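Local coordinates for protein tyrosine phosphatase (Orf virus, PDB 5NCR) that dephosphorylates proteins as a homodimeric tyrosine phosphatase of triple substrate specificity, and probably helps the virus to blunt the interferon response of its host, at residues Arg14-Gly19 against Val145-Thr150; Gly19-Leu24 against Phe161-Asn166; Ser89-Leu94 against Lys173-Asp178; His129-Leu132 against Thr137-Gln140. The protein carries 2 engineered substitutions. All coordinates share one frame; numbering follows the deposited sequence.

Contact 1. Residues Arg14-Gly19 against Val145-Thr150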
loop_
_atom_site.group_PDB
_atom_site.type_symbol
_atom_site.label_atom_id
_atom_site.label_comp_id
_atom_site.label_asym_id
_atom_site.label_seq_id
_atom_site.Cartn_x
_atom_site.Cartn_y
_atom_site.Cartn_z
ATOM N N ARG B 14 5.652 3.280 -4.344
ATOM C CA ARG B 14 5.999 3.728 -3.000
ATOM C C ARG B 14 5.665 2.664 -1.973
ATOM O O ARG B 14 6.516 2.427 -1.112
ATOM C CB ARG B 14 5.306 5.059 -2.653
ATOM C CG ARG B 14 6.037 5.801 -1.553
ATOM C CD ARG B 14 5.336 7.083 -1.154
ATOM N NE ARG B 14 5.872 7.612 0.103
ATOM C CZ ARG B 14 5.457 8.733 0.683
ATOM N NH1 ARG B 14 4.504 9.466 0.120
ATOM N NH2 ARG B 14 5.995 9.133 1.828
ATOM N N CYS B 15 4.430 2.047 -2.022
ATOM C CA CYS B 15 4.015 0.924 -1.141
ATOM C C CYS B 15 5.063 -0.208 -1.142
ATOM O O CYS B 15 5.263 -0.867 -0.117
ATOM C CB CYS B 15 2.667 0.360 -1.571
ATOM S SG CYS B 15 1.236 1.344 -1.070
ATOM N N THR B 16 5.683 -0.457 -2.302
ATOM C CA THR B 16 6.647 -1.542 -2.490
ATOM C C THR B 16 8.124 -1.090 -2.395
ATOM O O THR B 16 9.032 -1.901 -2.666
ATOM C CB THR B 16 6.335 -2.295 -3.788
ATOM O OG1 THR B 16 6.330 -1.399 -4.897
ATOM C CG2 THR B 16 5.030 -3.067 -3.723
ATOM N N ARG B 17 8.365 0.183 -2.013
ATOM C CA ARG B 17 9.695 0.726 -1.735
ATOM C C ARG B 17 9.978 0.256 -0.286
ATOM O O ARG B 17 9.576 0.888 0.690
ATOM C CB ARG B 17 9.702 2.258 -1.846
ATOM C CG ARG B 17 11.078 2.889 -1.760
ATOM C CD ARG B 17 11.010 4.377 -2.000
ATOM N NE ARG B 17 12.348 4.969 -2.049
ATOM C CZ ARG B 17 12.680 6.133 -1.497
ATOM N NH1 ARG B 17 11.776 6.845 -0.833
ATOM N NH2 ARG B 17 13.921 6.591 -1.601
ATOM N N ALA B 18 10.562 -0.933 -0.179
ATOM C CA ALA B 18 10.802 -1.627 1.075
ATOM C C ALA B 18 12.095 -1.222 1.805
ATOM O O ALA B 18 12.352 -1.687 2.926
ATOM C CB ALA B 18 10.759 -3.127 0.839
ATOM N N GLY B 19 12.872 -0.339 1.183
ATOM C CA GLY B 19 14.136 0.108 1.748
ATOM C C GLY B 19 15.225 -0.919 1.485
ATOM O O GLY B 19 15.035 -1.840 0.681
ATOM N N VAL B 145 -3.674 -4.510 -4.771
ATOM C CA VAL B 145 -3.493 -5.175 -3.482
ATOM C C VAL B 145 -2.786 -6.548 -3.675
ATOM O O VAL B 145 -1.950 -6.922 -2.858
ATOM C CB VAL B 145 -4.847 -5.301 -2.736
ATOM C CG1 VAL B 145 -4.718 -6.211 -1.517
ATOM C CG2 VAL B 145 -5.373 -3.924 -2.321
ATOM N N TYR B 146 -3.135 -7.283 -4.735
ATOM C CA TYR B 146 -2.506 -8.569 -4.989
ATOM C C TYR B 146 -1.019 -8.361 -5.277
ATOM O O TYR B 146 -0.215 -9.137 -4.794
ATOM C CB TYR B 146 -3.204 -9.365 -6.111
ATOM C CG TYR B 146 -2.584 -10.735 -6.323
ATOM C CD1 TYR B 146 -2.931 -11.817 -5.511
ATOM C CD2 TYR B 146 -1.577 -10.928 -7.267
ATOM C CE1 TYR B 146 -2.307 -13.064 -5.656
ATOM C CE2 TYR B 146 -0.939 -12.162 -7.409
ATOM C CZ TYR B 146 -1.306 -13.226 -6.600
ATOM O OH TYR B 146 -0.669 -14.435 -6.770
ATOM N N PHE B 147 -0.663 -7.298 -6.052
ATOM C CA PHE B 147 0.721 -6.999 -6.395
ATOM C C PHE B 147 1.480 -6.701 -5.090
ATOM O O PHE B 147 2.567 -7.215 -4.877
ATOM C CB PHE B 147 0.797 -5.787 -7.332
ATOM C CG PHE B 147 2.187 -5.541 -7.898
ATOM C CD1 PHE B 147 3.179 -4.934 -7.121
ATOM C CD2 PHE B 147 2.477 -5.843 -9.225
ATOM C CE1 PHE B 147 4.456 -4.687 -7.653
ATOM C CE2 PHE B 147 3.767 -5.652 -9.739
ATOM C CZ PHE B 147 4.739 -5.047 -8.961
ATOM N N LEU B 148 0.887 -5.875 -4.241
ATOM C CA LEU B 148 1.414 -5.486 -2.950
ATOM C C LEU B 148 1.698 -6.702 -2.040
ATOM O O LEU B 148 2.830 -6.861 -1.581
ATOM C CB LEU B 148 0.443 -4.506 -2.273
ATOM C CG LEU B 148 0.815 -4.025 -0.898
ATOM C CD1 LEU B 148 2.180 -3.302 -0.890
ATOM C CD2 LEU B 148 -0.265 -3.171 -0.346
ATOM N N LYS B 149 0.685 -7.546 -1.814
ATOM C CA LYS B 149 0.747 -8.730 -0.959
ATOM C C LYS B 149 1.800 -9.717 -1.507
ATOM O O LYS B 149 2.620 -10.188 -0.737
ATOM C CB LYS B 149 -0.649 -9.364 -0.871
ATOM C CG LYS B 149 -0.785 -10.627 -0.028
ATOM C CD LYS B 149 -2.280 -11.001 0.126
ATOM C CE LYS B 149 -2.571 -12.488 0.151
ATOM N NZ LYS B 149 -2.372 -13.069 1.500
ATOM N N THR B 150 1.804 -9.963 -2.823
ATOM C CA THR B 150 2.699 -10.900 -3.493
ATOM C C THR B 150 4.148 -10.417 -3.443
ATOM O O THR B 150 5.041 -11.219 -3.221
ATOM C CB THR B 150 2.212 -11.153 -4.927
ATOM O OG1 THR B 150 0.853 -11.582 -4.841
ATOM C CG2 THR B 150 3.039 -12.184 -5.659
#
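Thr16 meets Leu148 and Phe147, and Cys15 meets Leu148, where helix 7-15 ends against helix 140-158, a buried joint beside the dimer interface of this dual-specificity phosphatase fold. Thr16 illustrates how one small side chain can serve two environments. At CB it forks. The hydroxyl lies between its own backbone N and carbonyl carbon (chi1 56°), which turns OG1 back over the helix it has just left; there Leu12 O is its main partner, with Leu13 O also within bonding range and sharing the proton, and it accepts from Arg168 NE of helix 165-177. The polar branch is thus engaged by the helix end and by Arg168. The methyl takes the other direction, across to helix 140-158. Thr16 CG2 lies 4.0 Å from Leu148 CD1 and, at 4.3 Å from Phe147 CE1, sits at the edge of that ring, close to its plane.

Leu148 extends its CG anti to its backbone N (chi1 178°), which lets CD1 touch both Thr16 CG2 and Cys15. It packs 3.8 Å from Cys15 CB and 4.0 Å from Cys15 O, an oxygen that also receives Tyr152 OH. The apolar contact therefore covers the last turn of the helix that carries the cross-link between subunits: one bond beyond Cys15 CB, the SG atom is joined in a disulfide to SG of Cys15 of the second subunit.

Contact 2. Residues Gly19-Leu24 against Phe161-Asn166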
loop_
_atom_site.group_PDB
_atom_site.type_symbol
_atom_site.label_atom_id
_atom_site.label_comp_id
_atom_site.label_asym_id
_atom_site.label_seq_id
_atom_site.Cartn_x
_atom_site.Cartn_y
_atom_site.Cartn_z
ATOM N N GLY B 19 12.872 -0.339 1.183
ATOM C CA GLY B 19 14.136 0.108 1.748
ATOM C C GLY B 19 15.225 -0.919 1.485
ATOM O O GLY B 19 15.035 -1.840 0.681
ATOM N N PRO B 20 16.375 -0.818 2.183
ATOM C CA PRO B 20 17.475 -1.777 1.934
ATOM C C PRO B 20 17.187 -3.213 2.371
ATOM O O PRO B 20 16.567 -3.419 3.410
ATOM C CB PRO B 20 18.644 -1.207 2.737
ATOM C CG PRO B 20 18.035 -0.330 3.723
ATOM C CD PRO B 20 16.762 0.210 3.165
ATOM N N PRO B 21 17.660 -4.220 1.610
ATOM C CA PRO B 21 17.456 -5.617 2.025
ATOM C C PRO B 21 18.152 -5.904 3.351
ATOM O O PRO B 21 19.255 -5.400 3.590
ATOM C CB PRO B 21 18.113 -6.416 0.896
ATOM C CG PRO B 21 18.269 -5.466 -0.235
ATOM C CD PRO B 21 18.455 -4.141 0.361
ATOM N N LEU B 22 17.488 -6.658 4.226
ATOM C CA LEU B 22 18.029 -7.038 5.529
ATOM C C LEU B 22 18.532 -8.496 5.514
ATOM O O LEU B 22 19.065 -8.981 6.508
ATOM C CB LEU B 22 17.044 -6.734 6.671
ATOM C CG LEU B 22 16.583 -5.247 6.742
ATOM C CD1 LEU B 22 15.520 -5.039 7.789
ATOM C CD2 LEU B 22 17.745 -4.308 6.970
ATOM N N ALA B 23 18.395 -9.155 4.348
ATOM C CA ALA B 23 18.901 -10.496 4.027
ATOM C C ALA B 23 19.029 -10.599 2.512
ATOM O O ALA B 23 18.330 -9.885 1.793
ATOM C CB ALA B 23 17.975 -11.578 4.551
ATOM N N LEU B 24 19.957 -11.420 2.027
ATOM C CA LEU B 24 20.119 -11.617 0.590
ATOM C C LEU B 24 19.629 -13.015 0.229
ATOM O O LEU B 24 19.642 -13.884 1.110
ATOM C CB LEU B 24 21.567 -11.371 0.122
ATOM C CG LEU B 24 22.049 -9.894 0.100
ATOM C CD1 LEU B 24 23.386 -9.776 -0.602
ATOM C CD2 LEU B 24 21.012 -8.948 -0.573
ATOM N N PHE B 161 14.314 -8.562 -3.246
ATOM C CA PHE B 161 13.486 -8.958 -4.375
ATOM C C PHE B 161 12.967 -7.737 -5.083
ATOM O O PHE B 161 12.272 -6.935 -4.465
ATOM C CB PHE B 161 12.313 -9.859 -3.890
ATOM C CG PHE B 161 11.268 -10.154 -4.949
ATOM C CD1 PHE B 161 11.531 -11.046 -5.980
ATOM C CD2 PHE B 161 10.007 -9.559 -4.889
ATOM C CE1 PHE B 161 10.562 -11.314 -6.962
ATOM C CE2 PHE B 161 9.031 -9.846 -5.852
ATOM C CZ PHE B 161 9.320 -10.703 -6.895
ATOM N N LEU B 162 13.283 -7.594 -6.370
ATOM C CA LEU B 162 12.755 -6.515 -7.199
ATOM C C LEU B 162 12.900 -5.121 -6.562
ATOM O O LEU B 162 11.933 -4.377 -6.392
ATOM C CB LEU B 162 11.299 -6.880 -7.529
ATOM C CG LEU B 162 10.548 -6.119 -8.617
ATOM C CD1 LEU B 162 11.345 -5.993 -9.914
ATOM C CD2 LEU B 162 9.215 -6.769 -8.834
ATOM N N GLU B 163 14.124 -4.809 -6.166
ATOM C CA GLU B 163 14.504 -3.559 -5.526
ATOM C C GLU B 163 14.536 -2.450 -6.568
ATOM O O GLU B 163 14.229 -1.297 -6.263
ATOM C CB GLU B 163 15.878 -3.718 -4.817
ATOM C CG GLU B 163 15.955 -4.916 -3.862
ATOM C CD GLU B 163 14.961 -4.896 -2.720
ATOM O OE1 GLU B 163 14.722 -3.794 -2.188
ATOM O OE2 GLU B 163 14.398 -5.961 -2.380
ATOM N N ASN B 164 14.889 -2.811 -7.808
ATOM C CA ASN B 164 14.944 -1.924 -8.958
ATOM C C ASN B 164 13.531 -1.327 -9.175
ATOM O O ASN B 164 12.601 -2.028 -9.595
ATOM C CB ASN B 164 15.414 -2.707 -10.192
ATOM C CG ASN B 164 15.635 -1.866 -11.410
ATOM O OD1 ASN B 164 14.845 -1.011 -11.758
ATOM N ND2 ASN B 164 16.722 -2.089 -12.097
ATOM N N ALA B 165 13.386 -0.035 -8.816
ATOM C CA ALA B 165 12.150 0.743 -8.911
ATOM C C ALA B 165 11.679 0.896 -10.357
ATOM O O ALA B 165 10.489 0.851 -10.595
ATOM C CB ALA B 165 12.343 2.103 -8.276
ATOM N N ASN B 166 12.613 0.998 -11.326
ATOM C CA ASN B 166 12.328 1.098 -12.762
ATOM C C ASN B 166 11.541 -0.128 -13.252
ATOM O O ASN B 166 10.495 0.020 -13.893
ATOM C CB ASN B 166 13.641 1.296 -13.563
ATOM C CG ASN B 166 13.601 0.969 -15.051
ATOM O OD1 ASN B 166 14.453 0.230 -15.575
ATOM N ND2 ASN B 166 12.649 1.527 -15.772
#
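Glu163 faces Gly19 and Pro21 with its carboxylate, and the contact shows how a well-held acid can border a loosely laid loop. The firm side belongs to the segment 161-166. Glu163 is bent at chi2 (-60°), which brings the carboxylate back beside its own chain. There OE2 accepts the backbone N-H of Phe161 through its anti lone pair; the bond from Phe161 N to Glu163 OE2 is 2.7 Å long and nearly straight (165°). The same oxygen forms a salt bridge with Arg155 of helix 140-158. The ring of Phe161 is buried, with Leu162 CB 3.9 Å above the centre of one face and Tyr151 meeting the ring as well. Leu162 is joined by backbone hydrogen bonding to Val116, in the loop that corresponds to the phosphate-binding signature of the family.

Toward the loop the packing is sparse. Pro21 CG comes to 4.2 Å from Glu163 CD, the two side chains sliding past each other in opposite directions, and the loop 19-24 is largely exposed. Gly19 O stands 3.5 Å from Glu163 OE1, but both atoms are acceptors. The chemistry thus implies a meeting of surfaces rather than a bond: Arg155 probably offsets the negative charge, Phe161 N hydrogen-bonds to OE2, and the loop merely rests against the carboxylate.

Contact 3. Residues Ser89-Leu94 against Lys173-Asp178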
loop_
_atom_site.group_PDB
_atom_site.type_symbol
_atom_site.label_atom_id
_atom_site.label_comp_id
_atom_site.label_asym_id
_atom_site.label_seq_id
_atom_site.Cartn_x
_atom_site.Cartn_y
_atom_site.Cartn_z
ATOM N N SER B 89 8.446 -4.904 -23.403
ATOM C CA SER B 89 8.216 -5.833 -24.531
ATOM C C SER B 89 8.747 -7.262 -24.245
ATOM O O SER B 89 8.230 -8.233 -24.802
ATOM C CB SER B 89 8.719 -5.268 -25.854
ATOM O OG SER B 89 10.096 -4.946 -25.816
ATOM N N ILE B 90 9.687 -7.408 -23.307
ATOM C CA ILE B 90 10.213 -8.724 -22.902
ATOM C C ILE B 90 9.179 -9.482 -22.035
ATOM O O ILE B 90 8.988 -10.696 -22.198
ATOM C CB ILE B 90 11.553 -8.536 -22.137
ATOM C CG1 ILE B 90 12.704 -8.193 -23.096
ATOM C CG2 ILE B 90 11.913 -9.738 -21.227
ATOM C CD1 ILE B 90 13.872 -7.437 -22.405
ATOM N N MET B 91 8.536 -8.760 -21.093
ATOM C CA MET B 91 7.606 -9.354 -20.131
ATOM C C MET B 91 6.428 -10.127 -20.743
ATOM O O MET B 91 6.236 -11.258 -20.313
ATOM C CB MET B 91 7.097 -8.326 -19.111
ATOM C CG MET B 91 6.841 -8.938 -17.737
ATOM S SD MET B 91 8.184 -10.017 -17.099
ATOM C CE MET B 91 9.548 -8.910 -17.023
ATOM N N PRO B 92 5.656 -9.612 -21.732
ATOM C CA PRO B 92 4.548 -10.423 -22.281
ATOM C C PRO B 92 5.012 -11.762 -22.856
ATOM O O PRO B 92 4.357 -12.772 -22.626
ATOM C CB PRO B 92 3.933 -9.521 -23.360
ATOM C CG PRO B 92 4.326 -8.136 -22.960
ATOM C CD PRO B 92 5.716 -8.287 -22.393
ATOM N N ALA B 93 6.141 -11.777 -23.577
ATOM C CA ALA B 93 6.690 -13.009 -24.154
ATOM C C ALA B 93 7.229 -13.916 -23.085
ATOM O O ALA B 93 6.980 -15.113 -23.131
ATOM C CB ALA B 93 7.761 -12.697 -25.182
ATOM N N LEU B 94 7.920 -13.355 -22.090
ATOM C CA LEU B 94 8.484 -14.133 -21.010
ATOM C C LEU B 94 7.419 -14.805 -20.128
ATOM O O LEU B 94 7.546 -15.989 -19.834
ATOM C CB LEU B 94 9.460 -13.298 -20.198
ATOM C CG LEU B 94 10.313 -13.998 -19.178
ATOM C CD1 LEU B 94 10.887 -15.329 -19.719
ATOM C CD2 LEU B 94 11.387 -13.073 -18.690
ATOM N N LYS B 173 2.705 -0.915 -14.019
ATOM C CA LYS B 173 2.014 -0.383 -15.214
ATOM C C LYS B 173 1.346 -1.488 -16.027
ATOM O O LYS B 173 0.170 -1.394 -16.375
ATOM C CB LYS B 173 2.973 0.388 -16.136
ATOM C CG LYS B 173 3.419 1.758 -15.647
ATOM C CD LYS B 173 2.345 2.831 -15.633
ATOM C CE LYS B 173 2.122 3.552 -16.948
ATOM N NZ LYS B 173 1.130 4.646 -16.774
ATOM N N MET B 174 2.095 -2.545 -16.291
ATOM C CA MET B 174 1.641 -3.679 -17.073
ATOM C C MET B 174 0.556 -4.544 -16.396
ATOM O O MET B 174 -0.403 -4.909 -17.062
ATOM C CB MET B 174 2.878 -4.513 -17.457
ATOM C CG MET B 174 2.600 -5.768 -18.225
ATOM S SD MET B 174 4.118 -6.284 -19.077
ATOM C CE MET B 174 3.964 -5.245 -20.576
ATOM N N PHE B 175 0.729 -4.915 -15.118
ATOM C CA PHE B 175 -0.165 -5.873 -14.457
ATOM C C PHE B 175 -1.164 -5.270 -13.474
ATOM O O PHE B 175 -2.122 -5.945 -13.068
ATOM C CB PHE B 175 0.632 -6.995 -13.780
ATOM C CG PHE B 175 1.452 -7.818 -14.746
ATOM C CD1 PHE B 175 0.849 -8.780 -15.556
ATOM C CD2 PHE B 175 2.827 -7.639 -14.841
ATOM C CE1 PHE B 175 1.608 -9.543 -16.454
ATOM C CE2 PHE B 175 3.588 -8.407 -15.735
ATOM C CZ PHE B 175 2.979 -9.378 -16.509
ATOM N N VAL B 176 -1.000 -4.004 -13.142
ATOM C CA VAL B 176 -1.958 -3.362 -12.228
ATOM C C VAL B 176 -2.771 -2.337 -12.966
ATOM O O VAL B 176 -3.991 -2.401 -12.925
ATOM C CB VAL B 176 -1.318 -2.807 -10.927
ATOM C CG1 VAL B 176 -2.320 -1.981 -10.098
ATOM C CG2 VAL B 176 -0.701 -3.932 -10.111
ATOM N N CYS B 177 -2.101 -1.397 -13.635
ATOM C CA CYS B 177 -2.759 -0.328 -14.373
ATOM C C CYS B 177 -3.506 -0.825 -15.599
ATOM O O CYS B 177 -4.706 -0.551 -15.720
ATOM C CB CYS B 177 -1.768 0.772 -14.732
ATOM S SG CYS B 177 -0.972 1.530 -13.300
ATOM N N ASP B 178 -2.810 -1.533 -16.500
ATOM C CA ASP B 178 -3.419 -2.072 -17.718
ATOM C C ASP B 178 -4.357 -3.233 -17.361
ATOM O O ASP B 178 -4.065 -3.989 -16.427
ATOM C CB ASP B 178 -2.343 -2.506 -18.737
ATOM C CG ASP B 178 -1.333 -1.437 -19.154
ATOM O OD1 ASP B 178 -1.547 -0.245 -18.822
ATOM O OD2 ASP B 178 -0.327 -1.797 -19.821
#
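Met91 and Met174 lie at the nearest approach of two helices, with 8.8 Å between their CA atoms. The axes of the short helices 90-94 and 173-177 pass 12.0 Å apart and are inclined at 74°, so the contact is a local crossing instead of a long shared face. The second helix finishes in a wider, pi-type turn, in which Asp178 N bonds to Lys173 O at 3.0 Å.

The wide spacing is bridged by long, flexible side chains. Met174 runs straight out through chi1 and chi2, which carries its sulfur to the root of Met91, with Met174 SD 3.6 Å from Met91 CB. A bend at chi3 (-85°) then lays its methyl against the proline ring, with Met174 CE 3.8 Å from Pro92 CG. Met91 CG lies at the edge of the Phe175 ring, in its plane and 3.9 Å from Phe175 CE2, while folds at chi2 (47°) and chi3 lead the sulfur and methyl of Met91 away from the helix opposite. One face of the same ring carries Met174 CG, 3.7 Å above its plane, so the two methionines approach the aromatic group in different ways.

Beyond the ring, Phe175 packs on Met128, His129 and Leu132 of helix 118-134, while Val176 turns to Phe144 of helix 140-158 and Leu94 touches Ile77, just past strand 73-76.

Contact 4. Residues His129-Leu132 against Thr137-Gln140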
loop_
_atom_site.group_PDB
_atom_site.type_symbol
_atom_site.label_atom_id
_atom_site.label_comp_id
_atom_site.label_asym_id
_atom_site.label_seq_id
_atom_site.Cartn_x
_atom_site.Cartn_y
_atom_site.Cartn_z
ATOM N N HIS B 129 0.754 -12.645 -13.900
ATOM C CA HIS B 129 0.149 -13.269 -15.073
ATOM C C HIS B 129 -0.645 -14.521 -14.699
ATOM O O HIS B 129 -1.760 -14.700 -15.185
ATOM C CB HIS B 129 1.224 -13.648 -16.087
ATOM C CG HIS B 129 0.666 -14.300 -17.307
ATOM N ND1 HIS B 129 0.771 -15.671 -17.506
ATOM C CD2 HIS B 129 -0.016 -13.757 -18.338
ATOM C CE1 HIS B 129 0.182 -15.903 -18.666
ATOM N NE2 HIS B 129 -0.302 -14.787 -19.201
ATOM N N LYS B 130 -0.068 -15.381 -13.851
ATOM C CA LYS B 130 -0.710 -16.616 -13.428
ATOM C C LYS B 130 -2.003 -16.334 -12.660
ATOM O O LYS B 130 -3.017 -16.963 -12.932
ATOM C CB LYS B 130 0.281 -17.477 -12.629
ATOM C CG LYS B 130 -0.303 -18.791 -12.164
ATOM C CD LYS B 130 0.742 -19.784 -11.735
ATOM C CE LYS B 130 0.069 -20.958 -11.025
ATOM N NZ LYS B 130 -0.518 -20.591 -9.698
ATOM N N ARG B 131 -1.972 -15.354 -11.756
ATOM C CA ARG B 131 -3.145 -14.938 -10.982
ATOM C C ARG B 131 -4.251 -14.404 -11.891
ATOM O O ARG B 131 -5.412 -14.803 -11.726
ATOM C CB ARG B 131 -2.758 -13.892 -9.928
ATOM C CG ARG B 131 -3.907 -13.486 -8.988
ATOM C CD ARG B 131 -4.492 -14.684 -8.256
ATOM N NE ARG B 131 -5.522 -14.296 -7.314
ATOM C CZ ARG B 131 -5.573 -14.730 -6.065
ATOM N NH1 ARG B 131 -4.652 -15.571 -5.609
ATOM N NH2 ARG B 131 -6.553 -14.336 -5.259
ATOM N N LEU B 132 -3.894 -13.550 -12.866
ATOM C CA LEU B 132 -4.831 -12.975 -13.840
ATOM C C LEU B 132 -5.385 -14.015 -14.803
ATOM O O LEU B 132 -6.512 -13.867 -15.273
ATOM C CB LEU B 132 -4.232 -11.758 -14.586
ATOM C CG LEU B 132 -3.919 -10.561 -13.665
ATOM C CD1 LEU B 132 -3.005 -9.569 -14.314
ATOM C CD2 LEU B 132 -5.185 -9.925 -13.150
ATOM N N THR B 137 -11.136 -11.429 -14.300
ATOM C CA THR B 137 -12.027 -10.304 -13.999
ATOM C C THR B 137 -11.450 -9.378 -12.919
ATOM O O THR B 137 -12.053 -8.337 -12.630
ATOM C CB THR B 137 -13.420 -10.815 -13.565
ATOM O OG1 THR B 137 -13.360 -11.244 -12.195
ATOM C CG2 THR B 137 -13.980 -11.905 -14.486
ATOM N N MET B 138 -10.344 -9.791 -12.281
ATOM C CA MET B 138 -9.683 -9.090 -11.179
ATOM C C MET B 138 -9.657 -7.575 -11.396
ATOM O O MET B 138 -9.138 -7.139 -12.412
ATOM C CB MET B 138 -8.289 -9.664 -10.968
ATOM C CG MET B 138 -7.759 -9.434 -9.598
ATOM S SD MET B 138 -6.300 -10.445 -9.346
ATOM C CE MET B 138 -6.003 -10.108 -7.699
ATOM N N THR B 139 -10.286 -6.792 -10.497
ATOM C CA THR B 139 -10.373 -5.322 -10.667
ATOM C C THR B 139 -9.023 -4.654 -10.469
ATOM O O THR B 139 -8.115 -5.302 -9.961
ATOM C CB THR B 139 -11.414 -4.706 -9.727
ATOM O OG1 THR B 139 -10.949 -4.833 -8.380
ATOM C CG2 THR B 139 -12.790 -5.309 -9.908
ATOM N N GLN B 140 -8.889 -3.372 -10.884
ATOM C CA GLN B 140 -7.641 -2.622 -10.727
ATOM C C GLN B 140 -7.244 -2.512 -9.228
ATOM O O GLN B 140 -6.119 -2.896 -8.938
ATOM C CB GLN B 140 -7.693 -1.275 -11.447
ATOM C CG GLN B 140 -6.358 -0.550 -11.520
ATOM C CD GLN B 140 -6.510 0.760 -12.243
ATOM O OE1 GLN B 140 -7.123 1.702 -11.725
ATOM N NE2 GLN B 140 -5.990 0.839 -13.471
#
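Met138 packs across Arg131 and Leu132, closing the short connection between helix 118-134 and helix 140-158; it is an example of a loop in which one residue provides the side-chain packing between the two segments, beside several polar ties. Read along the loop, Thr137 comes first, its CB turned away from the helix and its OG1 hydrogen-bonded to Asn135 OD1.

Met138 then points its side chain inward. With CG anti to its backbone N (chi1 -157°) and the rest of the chain extended, it reaches its full length over the helix and crosses both partners at about a right angle. Its base meets the leucine, Met138 CB being 3.8 Å from Leu132 CD2. Farther out the sulfur touches both side chains, with Met138 SD 3.9 Å from Arg131 CG and 4.0 Å from Leu132 CD2. The arginine offers its aliphatic part here: a bend at chi2 (57°) carries its outer chain off in a new direction, and Met138 CE stays 4.2 Å from Arg131 CG. Met138 O, in turn, is bonded by Arg143.

Thr139 follows at the N-cap of helix 140-158, where its OG1 accepts from Ala142 N. Gln140 begins that helix and sends NE2 to Cys177 O at the end of helix 165-177. Tyr146 of helix 140-158 packs on both Met138 and Arg131, and His129 touches Val95 and Ala99 of helix 90-103, so helix 118-134 is flanked here by both of these helices.

Overall arrangement
From the N terminus, helix 7-15 and the residues after it start two long loops: contact 1 closes one on helix 140-158, and contact 2, which shares Gly19 with it, closes the other at the start of helix 165-177. These two cross. Contact 3 begins later, on helix 90-103, and ends near the C terminus, so it crosses both. Contact 4 is a short local closure lying within all three spans. Contacts 3 and 4 adjoin, and contact 1 borders both, reaching contact 3 by Phe147 against Val176. Together, contacts 1 and 2 tie helix 7-15 and the loop after it to the C-terminal helices 140-158 and 165-177.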